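PDB 4EXV: SVP1-like protein 2 from Kluyveromyces lactis, which belongs to the PROPPIN family of WD-repeat beta-propellers and probably binds phosphoinositides, including phosphatidylinositol 3-phosphate, at membranes in autophagy-related and vacuolar trafficking. Local coordinates for residues D229-V241 with H249-R261. Sequence-based numbering, arbitrary orientation.
With SO4 (sulfate ion), chain C.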
ATOM      1  N   ASP A 229       2.938   2.098   8.279  1.00 69.79           N
ATOM      2  CA  ASP A 229       2.453   1.247   7.199  1.00 60.95           C
ATOM      3  C   ASP A 229       1.505   0.141   7.672  1.00 66.97           C
ATOM      4  O   ASP A 229       1.524  -0.276   8.835  1.00 64.70           O
ATOM      5  CB  ASP A 229       3.631   0.627   6.445  1.00 59.43           C
ATOM      6  CG  ASP A 229       3.257   0.178   5.050  1.00 62.68           C
ATOM      7  OD1 ASP A 229       2.221   0.650   4.531  1.00 59.82           O
ATOM      8  OD2 ASP A 229       4.004  -0.641   4.470  1.00 65.51           O
ATOM      9  N   MET A 230       0.676  -0.318   6.740  1.00 64.07           N
ATOM     10  CA  MET A 230      -0.186  -1.462   6.937  1.00 58.19           C
ATOM     11  C   MET A 230      -0.126  -2.280   5.664  1.00 63.02           C
ATOM     12  O   MET A 230       0.033  -1.717   4.581  1.00 64.83           O
ATOM     13  CB  MET A 230      -1.629  -1.012   7.169  1.00 63.11           C
ATOM     14  CG  MET A 230      -1.834   0.052   8.248  1.00 60.65           C
ATOM     15  SD  MET A 230      -3.563   0.595   8.263  1.00 70.66           S
ATOM     16  CE  MET A 230      -4.113  -0.090   9.813  1.00 72.00           C
ATOM     17  N   ARG A 231      -0.243  -3.605   5.775  1.00 65.61           N
ATOM     18  CA  ARG A 231      -0.405  -4.435   4.577  1.00 61.63           C
ATOM     19  C   ARG A 231      -1.089  -5.773   4.816  1.00 60.87           C
ATOM     20  O   ARG A 231      -0.978  -6.347   5.889  1.00 66.63           O
ATOM     21  CB  ARG A 231       0.922  -4.625   3.838  1.00 60.11           C
ATOM     22  CG  ARG A 231       0.721  -4.487   2.338  1.00 66.76           C
ATOM     23  CD  ARG A 231       1.995  -4.295   1.584  1.00 62.84           C
ATOM     24  NE  ARG A 231       2.655  -3.025   1.881  1.00 66.84           N
ATOM     25  CZ  ARG A 231       2.421  -1.879   1.245  1.00 65.02           C
ATOM     26  NH1 ARG A 231       1.517  -1.829   0.278  1.00 63.57           N
ATOM     27  NH2 ARG A 231       3.098  -0.781   1.573  1.00 63.42           N
ATOM     28  N   TRP A 232      -1.804  -6.265   3.810  1.00 60.13           N
ATOM     29  CA  TRP A 232      -2.490  -7.548   3.933  1.00 58.30           C
ATOM     30  C   TRP A 232      -1.614  -8.708   3.445  1.00 61.28           C
ATOM     31  O   TRP A 232      -0.726  -8.525   2.609  1.00 59.80           O
ATOM     32  CB  TRP A 232      -3.829  -7.537   3.173  1.00 58.78           C
ATOM     33  CG  TRP A 232      -4.850  -6.516   3.666  1.00 67.24           C
ATOM     34  CD1 TRP A 232      -4.822  -5.157   3.475  1.00 69.20           C
ATOM     35  CD2 TRP A 232      -6.050  -6.785   4.405  1.00 66.77           C
ATOM     36  NE1 TRP A 232      -5.921  -4.565   4.061  1.00 56.75           N
ATOM     37  CE2 TRP A 232      -6.689  -5.541   4.634  1.00 64.35           C
ATOM     38  CE3 TRP A 232      -6.643  -7.953   4.901  1.00 67.30           C
ATOM     39  CZ2 TRP A 232      -7.891  -5.438   5.332  1.00 64.57           C
ATOM     40  CZ3 TRP A 232      -7.829  -7.850   5.595  1.00 64.37           C
ATOM     41  CH2 TRP A 232      -8.442  -6.598   5.806  1.00 66.43           C
ATOM     42  N   SER A 233      -1.868  -9.898   3.982  1.00 62.99           N
ATOM     43  CA  SER A 233      -1.217 -11.111   3.510  1.00 58.76           C
ATOM     44  C   SER A 233      -1.857 -11.553   2.197  1.00 61.82           C
ATOM     45  O   SER A 233      -3.004 -11.202   1.908  1.00 62.15           O
ATOM     46  CB  SER A 233      -1.290 -12.224   4.569  1.00 63.69           C
ATOM     47  OG  SER A 233      -2.628 -12.570   4.899  1.00 65.23           O
ATOM     48  N   PRO A 234      -1.113 -12.317   1.382  1.00 65.43           N
ATOM     49  CA  PRO A 234      -1.684 -12.689   0.077  1.00 63.52           C
ATOM     50  C   PRO A 234      -3.060 -13.304   0.270  1.00 67.85           C
ATOM     51  O   PRO A 234      -4.006 -13.002  -0.468  1.00 65.33           O
ATOM     52  CB  PRO A 234      -0.705 -13.742  -0.434  1.00 61.93           C
ATOM     53  CG  PRO A 234       0.572 -13.449   0.290  1.00 58.43           C
ATOM     54  CD  PRO A 234       0.194 -12.955   1.630  1.00 56.14           C
ATOM     55  N   ASP A 235      -3.113 -14.190   1.266  1.00 72.59           N
ATOM     56  CA  ASP A 235      -4.316 -14.751   1.877  1.00 68.12           C
ATOM     57  C   ASP A 235      -5.503 -13.824   1.915  1.00 69.25           C
ATOM     58  O   ASP A 235      -6.588 -14.176   1.485  1.00 70.60           O
ATOM     59  CB  ASP A 235      -4.002 -15.044   3.342  1.00 70.59           C
ATOM     60  CG  ASP A 235      -4.135 -16.489   3.673  1.00 75.55           C
ATOM     61  OD1 ASP A 235      -4.265 -17.280   2.717  1.00 82.16           O
ATOM     62  OD2 ASP A 235      -4.089 -16.837   4.872  1.00 77.45           O
ATOM     63  N   GLY A 236      -5.289 -12.651   2.499  1.00 65.35           N
ATOM     64  CA  GLY A 236      -6.367 -11.740   2.799  1.00 66.60           C
ATOM     65  C   GLY A 236      -6.835 -11.916   4.226  1.00 68.06           C
ATOM     66  O   GLY A 236      -7.720 -11.200   4.695  1.00 69.34           O
ATOM     67  N   SER A 237      -6.211 -12.871   4.914  1.00 70.86           N
ATOM     68  CA  SER A 237      -6.629 -13.310   6.250  1.00 66.97           C
ATOM     69  C   SER A 237      -6.032 -12.457   7.361  1.00 67.91           C
ATOM     70  O   SER A 237      -6.599 -12.339   8.445  1.00 66.78           O
ATOM     71  CB  SER A 237      -6.179 -14.752   6.472  1.00 64.69           C
ATOM     72  OG  SER A 237      -4.787 -14.852   6.262  1.00 64.10           O
ATOM     73  N   LYS A 238      -4.865 -11.883   7.089  1.00 71.96           N
ATOM     74  CA  LYS A 238      -4.121 -11.168   8.113  1.00 66.66           C
ATOM     75  C   LYS A 238      -3.680  -9.786   7.669  1.00 64.52           C
ATOM     76  O   LYS A 238      -3.612  -9.497   6.468  1.00 63.13           O
ATOM     77  CB  LYS A 238      -2.912 -11.993   8.548  1.00 61.10           C
ATOM     78  CG  LYS A 238      -3.276 -13.421   8.829  1.00 63.68           C
ATOM     79  CD  LYS A 238      -2.200 -14.130   9.628  1.00 66.15           C
ATOM     80  CE  LYS A 238      -2.262 -15.633   9.364  1.00 73.20           C
ATOM     81  NZ  LYS A 238      -3.673 -16.152   9.371  1.00 68.03           N
ATOM     82  N   LEU A 239      -3.374  -8.950   8.658  1.00 57.70           N
ATOM     83  CA  LEU A 239      -2.927  -7.589   8.410  1.00 60.22           C
ATOM     84  C   LEU A 239      -1.758  -7.191   9.305  1.00 60.17           C
ATOM     85  O   LEU A 239      -1.810  -7.341  10.518  1.00 61.15           O
ATOM     86  CB  LEU A 239      -4.080  -6.624   8.625  1.00 61.67           C
ATOM     87  CG  LEU A 239      -3.771  -5.157   8.376  1.00 61.00           C
ATOM     88  CD1 LEU A 239      -3.897  -4.849   6.890  1.00 60.42           C
ATOM     89  CD2 LEU A 239      -4.755  -4.347   9.188  1.00 57.68           C
ATOM     90  N   ALA A 240      -0.701  -6.679   8.693  1.00 62.89           N
ATOM     91  CA  ALA A 240       0.461  -6.227   9.438  1.00 61.95           C
ATOM     92  C   ALA A 240       0.368  -4.731   9.594  1.00 62.14           C
ATOM     93  O   ALA A 240      -0.219  -4.060   8.759  1.00 66.99           O
ATOM     94  CB  ALA A 240       1.736  -6.597   8.721  1.00 60.24           C
ATOM     95  N   VAL A 241       0.944  -4.219  10.674  1.00 59.88           N
ATOM     96  CA  VAL A 241       0.835  -2.810  11.013  1.00 63.31           C
ATOM     97  C   VAL A 241       2.074  -2.355  11.773  1.00 70.23           C
ATOM     98  O   VAL A 241       2.553  -3.058  12.672  1.00 67.10           O
ATOM     99  CB  VAL A 241      -0.400  -2.541  11.893  1.00 63.05           C
ATOM    100  CG1 VAL A 241      -0.380  -1.113  12.403  1.00 59.63           C
ATOM    101  CG2 VAL A 241      -1.688  -2.853  11.131  1.00 58.54           C
ATOM    102  N   HIS A 249       2.722  -5.192  14.348  1.00 65.52           N
ATOM    103  CA  HIS A 249       1.571  -5.953  14.812  1.00 65.38           C
ATOM    104  C   HIS A 249       1.002  -6.769  13.671  1.00 67.74           C
ATOM    105  O   HIS A 249       0.870  -6.261  12.554  1.00 64.87           O
ATOM    106  CB  HIS A 249       0.459  -5.028  15.343  1.00 68.40           C
ATOM    107  CG  HIS A 249       0.845  -4.234  16.554  1.00 77.24           C
ATOM    108  ND1 HIS A 249       0.557  -4.646  17.840  1.00 79.34           N
ATOM    109  CD2 HIS A 249       1.481  -3.043  16.672  1.00 74.85           C
ATOM    110  CE1 HIS A 249       1.008  -3.746  18.697  1.00 80.77           C
ATOM    111  NE2 HIS A 249       1.574  -2.765  18.013  1.00 81.17           N
ATOM    112  N   VAL A 250       0.649  -8.023  13.960  1.00 66.09           N
ATOM    113  CA  VAL A 250      -0.189  -8.814  13.057  1.00 61.48           C
ATOM    114  C   VAL A 250      -1.569  -9.083  13.659  1.00 58.93           C
ATOM    115  O   VAL A 250      -1.683  -9.470  14.812  1.00 61.45           O
ATOM    116  CB  VAL A 250       0.449 -10.165  12.723  1.00 60.86           C
ATOM    117  CG1 VAL A 250      -0.436 -10.930  11.754  1.00 54.08           C
ATOM    118  CG2 VAL A 250       1.851  -9.966  12.167  1.00 61.74           C
ATOM    119  N   PHE A 251      -2.610  -8.878  12.864  1.00 61.12           N
ATOM    120  CA  PHE A 251      -3.979  -9.134  13.292  1.00 64.15           C
ATOM    121  C   PHE A 251      -4.593 -10.253  12.470  1.00 67.47           C
ATOM    122  O   PHE A 251      -4.353 -10.344  11.263  1.00 66.26           O
ATOM    123  CB  PHE A 251      -4.823  -7.876  13.116  1.00 60.81           C
ATOM    124  CG  PHE A 251      -4.308  -6.699  13.881  1.00 68.01           C
ATOM    125  CD1 PHE A 251      -4.737  -6.466  15.195  1.00 63.06           C
ATOM    126  CD2 PHE A 251      -3.386  -5.823  13.295  1.00 67.47           C
ATOM    127  CE1 PHE A 251      -4.267  -5.383  15.911  1.00 65.10           C
ATOM    128  CE2 PHE A 251      -2.895  -4.728  14.002  1.00 67.48           C
ATOM    129  CZ  PHE A 251      -3.339  -4.504  15.319  1.00 72.59           C
ATOM    130  N   GLU A 252      -5.383 -11.110  13.113  1.00 71.39           N
ATOM    131  CA  GLU A 252      -6.136 -12.118  12.362  1.00 67.64           C
ATOM    132  C   GLU A 252      -7.537 -11.617  12.028  1.00 70.14           C
ATOM    133  O   GLU A 252      -8.458 -11.662  12.855  1.00 69.72           O
ATOM    134  CB  GLU A 252      -6.199 -13.452  13.102  1.00 66.44           C
ATOM    135  CG  GLU A 252      -6.866 -14.549  12.298  1.00 68.34           C
ATOM    136  CD  GLU A 252      -6.871 -15.891  13.020  1.00 73.70           C
ATOM    137  OE1 GLU A 252      -7.490 -15.990  14.103  1.00 77.75           O
ATOM    138  OE2 GLU A 252      -6.255 -16.850  12.504  1.00 71.63           O
ATOM    139  N   VAL A 253      -7.678 -11.129  10.800  1.00 68.89           N
ATOM    140  CA  VAL A 253      -8.929 -10.562  10.321  1.00 69.47           C
ATOM    141  C   VAL A 253      -9.987 -11.641  10.129  1.00 67.84           C
ATOM    142  O   VAL A 253     -11.095 -11.515  10.627  1.00 71.74           O
ATOM    143  CB  VAL A 253      -8.691  -9.809   9.006  1.00 69.16           C
ATOM    144  CG1 VAL A 253      -9.922  -9.012   8.614  1.00 69.97           C
ATOM    145  CG2 VAL A 253      -7.479  -8.908   9.154  1.00 61.07           C
ATOM    146  N   PHE A 254      -9.626 -12.699   9.407  1.00 67.46           N
ATOM    147  CA  PHE A 254     -10.466 -13.887   9.270  1.00 71.46           C
ATOM    148  C   PHE A 254      -9.641 -15.151   9.523  1.00 73.42           C
ATOM    149  O   PHE A 254      -8.498 -15.237   9.076  1.00 72.21           O
ATOM    150  CB  PHE A 254     -11.056 -13.986   7.862  1.00 72.84           C
ATOM    151  CG  PHE A 254     -11.657 -12.704   7.359  1.00 79.65           C
ATOM    152  CD1 PHE A 254     -12.949 -12.341   7.712  1.00 77.23           C
ATOM    153  CD2 PHE A 254     -10.938 -11.870   6.515  1.00 74.15           C
ATOM    154  CE1 PHE A 254     -13.508 -11.173   7.245  1.00 67.61           C
ATOM    155  CE2 PHE A 254     -11.492 -10.703   6.047  1.00 70.45           C
ATOM    156  CZ  PHE A 254     -12.779 -10.354   6.413  1.00 70.69           C
ATOM    157  N   ASN A 255     -10.220 -16.127  10.227  1.00 73.06           N
ATOM    158  CA  ASN A 255      -9.613 -17.455  10.335  1.00 70.52           C
ATOM    159  C   ASN A 255      -9.931 -18.291   9.098  1.00 75.04           C
ATOM    160  O   ASN A 255     -10.581 -17.810   8.166  1.00 74.23           O
ATOM    161  CB  ASN A 255     -10.061 -18.176  11.601  1.00 70.15           C
ATOM    162  CG  ASN A 255     -11.551 -18.454  11.620  1.00 71.58           C
ATOM    163  OD1 ASN A 255     -12.141 -18.818  10.606  1.00 73.22           O
ATOM    164  ND2 ASN A 255     -12.171 -18.269  12.782  1.00 70.36           N
ATOM    165  N   ASP A 256      -9.478 -19.540   9.077  1.00 71.31           N
ATOM    166  CA  ASP A 256      -9.695 -20.346   7.884  1.00 75.70           C
ATOM    167  C   ASP A 256     -11.163 -20.375   7.424  1.00 76.13           C
ATOM    168  O   ASP A 256     -11.474 -20.020   6.290  1.00 76.30           O
ATOM    169  CB  ASP A 256      -9.150 -21.762   8.059  1.00 83.46           C
ATOM    170  CG  ASP A 256      -8.291 -22.198   6.880  1.00 97.80           C
ATOM    171  OD1 ASP A 256      -8.849 -22.749   5.896  1.00 93.70           O
ATOM    172  OD2 ASP A 256      -7.056 -21.966   6.935  1.00 97.80           O
ATOM    173  N   ALA A 257     -12.059 -20.791   8.310  1.00 78.14           N
ATOM    174  CA  ALA A 257     -13.468 -20.926   7.958  1.00 76.00           C
ATOM    175  C   ALA A 257     -14.071 -19.602   7.497  1.00 75.33           C
ATOM    176  O   ALA A 257     -14.744 -19.540   6.461  1.00 75.73           O
ATOM    177  CB  ALA A 257     -14.259 -21.494   9.138  1.00 73.18           C
ATOM    178  N   GLU A 258     -13.836 -18.554   8.285  1.00 71.63           N
ATOM    179  CA  GLU A 258     -14.315 -17.214   7.960  1.00 74.72           C
ATOM    180  C   GLU A 258     -13.845 -16.829   6.547  1.00 74.01           C
ATOM    181  O   GLU A 258     -14.562 -16.183   5.784  1.00 69.44           O
ATOM    182  CB  GLU A 258     -13.832 -16.191   9.015  1.00 73.86           C
ATOM    183  CG  GLU A 258     -14.438 -16.374  10.415  1.00 71.37           C
ATOM    184  CD  GLU A 258     -13.806 -15.484  11.511  1.00 82.98           C
ATOM    185  OE1 GLU A 258     -12.597 -15.149  11.446  1.00 83.89           O
ATOM    186  OE2 GLU A 258     -14.527 -15.119  12.463  1.00 86.83           O
ATOM    187  N   ASN A 259     -12.642 -17.265   6.196  1.00 73.60           N
ATOM    188  CA  ASN A 259     -12.031 -16.842   4.953  1.00 71.11           C
ATOM    189  C   ASN A 259     -12.442 -17.659   3.745  1.00 74.65           C
ATOM    190  O   ASN A 259     -12.698 -17.104   2.679  1.00 82.29           O
ATOM    191  CB  ASN A 259     -10.512 -16.845   5.077  1.00 74.22           C
ATOM    192  CG  ASN A 259      -9.862 -15.780   4.215  1.00 69.69           C
ATOM    193  OD1 ASN A 259     -10.497 -14.791   3.868  1.00 76.22           O
ATOM    194  ND2 ASN A 259      -8.593 -15.971   3.876  1.00 66.32           N
ATOM    195  N   LYS A 260     -12.483 -18.978   3.898  1.00 77.55           N
ATOM    196  CA  LYS A 260     -12.871 -19.852   2.794  1.00 78.90           C
ATOM    197  C   LYS A 260     -14.382 -19.760   2.535  1.00 78.22           C
ATOM    198  O   LYS A 260     -14.894 -20.356   1.591  1.00 84.74           O
ATOM    199  CB  LYS A 260     -12.425 -21.306   3.035  1.00 80.64           C
ATOM    200  CG  LYS A 260     -10.901 -21.532   3.161  1.00 82.32           C
ATOM    201  CD  LYS A 260     -10.427 -22.801   2.396  1.00100.31           C
ATOM    202  CE  LYS A 260     -11.135 -24.108   2.852  1.00105.91           C
ATOM    203  NZ  LYS A 260     -11.305 -25.163   1.776  1.00 92.52           N
ATOM    204  N   ARG A 261     -15.082 -19.002   3.377  1.00 77.21           N
ATOM    205  CA  ARG A 261     -16.516 -18.729   3.211  1.00 81.17           C
ATOM    206  C   ARG A 261     -17.421 -19.925   3.486  1.00 83.95           C
ATOM    207  O   ARG A 261     -18.371 -20.176   2.745  1.00 78.43           O
ATOM    208  CB  ARG A 261     -16.817 -18.199   1.807  1.00 86.42           C
ATOM    209  CG  ARG A 261     -15.835 -17.156   1.294  1.00 88.90           C
ATOM    210  CD  ARG A 261     -15.751 -15.952   2.223  1.00 89.06           C
ATOM    211  NE  ARG A 261     -16.934 -15.094   2.140  1.00 89.91           N
ATOM    212  CZ  ARG A 261     -17.108 -14.161   1.207  1.00 88.90           C
ATOM    213  NH1 ARG A 261     -16.173 -13.985   0.271  1.00 86.00           N
ATOM    214  NH2 ARG A 261     -18.211 -13.412   1.206  1.00 77.44           N
TER
HETATM  215  S   SO4 C 502       2.583  -0.535  20.857  1.00102.34           S
HETATM  216  O1  SO4 C 502       4.022  -0.335  21.073  1.00 93.95           O
HETATM  217  O2  SO4 C 502       2.299  -0.447  19.417  1.00 81.60           O
HETATM  218  O3  SO4 C 502       2.185  -1.840  21.390  1.00 87.53           O
HETATM  219  O4  SO4 C 502       1.815   0.490  21.581  1.00102.02           O
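Ser-237 O takes two consecutive backbone N-H groups where the regular pairing of strands 238-243 and 247-252 gives way: a fairly straight bond from Phe-254 N (3.2 Å) and a weak, bent one from Val-253 N. Beyond this fork the strands pair in antiparallel fashion, with Leu-239 and Phe-251 forming one hydrogen-bonded pair and Val-241 and His-249 the next; His-249 N reaches Val-241 O at 2.7 Å. At the far end of this hairpin His-249 holds a sulfate, probably from the crystallisation liquor, its NE2 donating to SO4 O2 at 2.8 Å, and Lys-245 and Thr-247 also bind the ion. An anion held here beside a lysine and a threonine is consistent with a phosphoinositide headgroup site, as expected of a PROPPIN. Replacing His-249 with a leucine would probably leave the sulfate without its imidazole donor. On the same face of the sheet, Val-241 CG2 lies 3.6 Å from Phe-251 CE2, coming at the edge of the ring close to its plane. Val-253, with CG1 anti to the backbone N (chi1 -170°), presents both methyls to the six-membered ring of Trp-232, CG2 being 3.7 Å from CZ3, while Leu-239 CD1 lies over one face of that indole, toward its rim. CG1 of Val-253 also lies over the rim of one face of Phe-254, whose edge meets Gly-236 O. Past Phe-254, Asn-255 and Glu-258 form a capping box that opens helix 256-260. Strands 238-243 and 247-252 are the two central strands of the four-stranded WD 2 blade, with strand 227-232 on the outer side of 238-243 and strand 280-283 on the outer side of 247-252, and strand 203-208 of the preceding blade packs against Leu-239, Phe-251 and Trp-232.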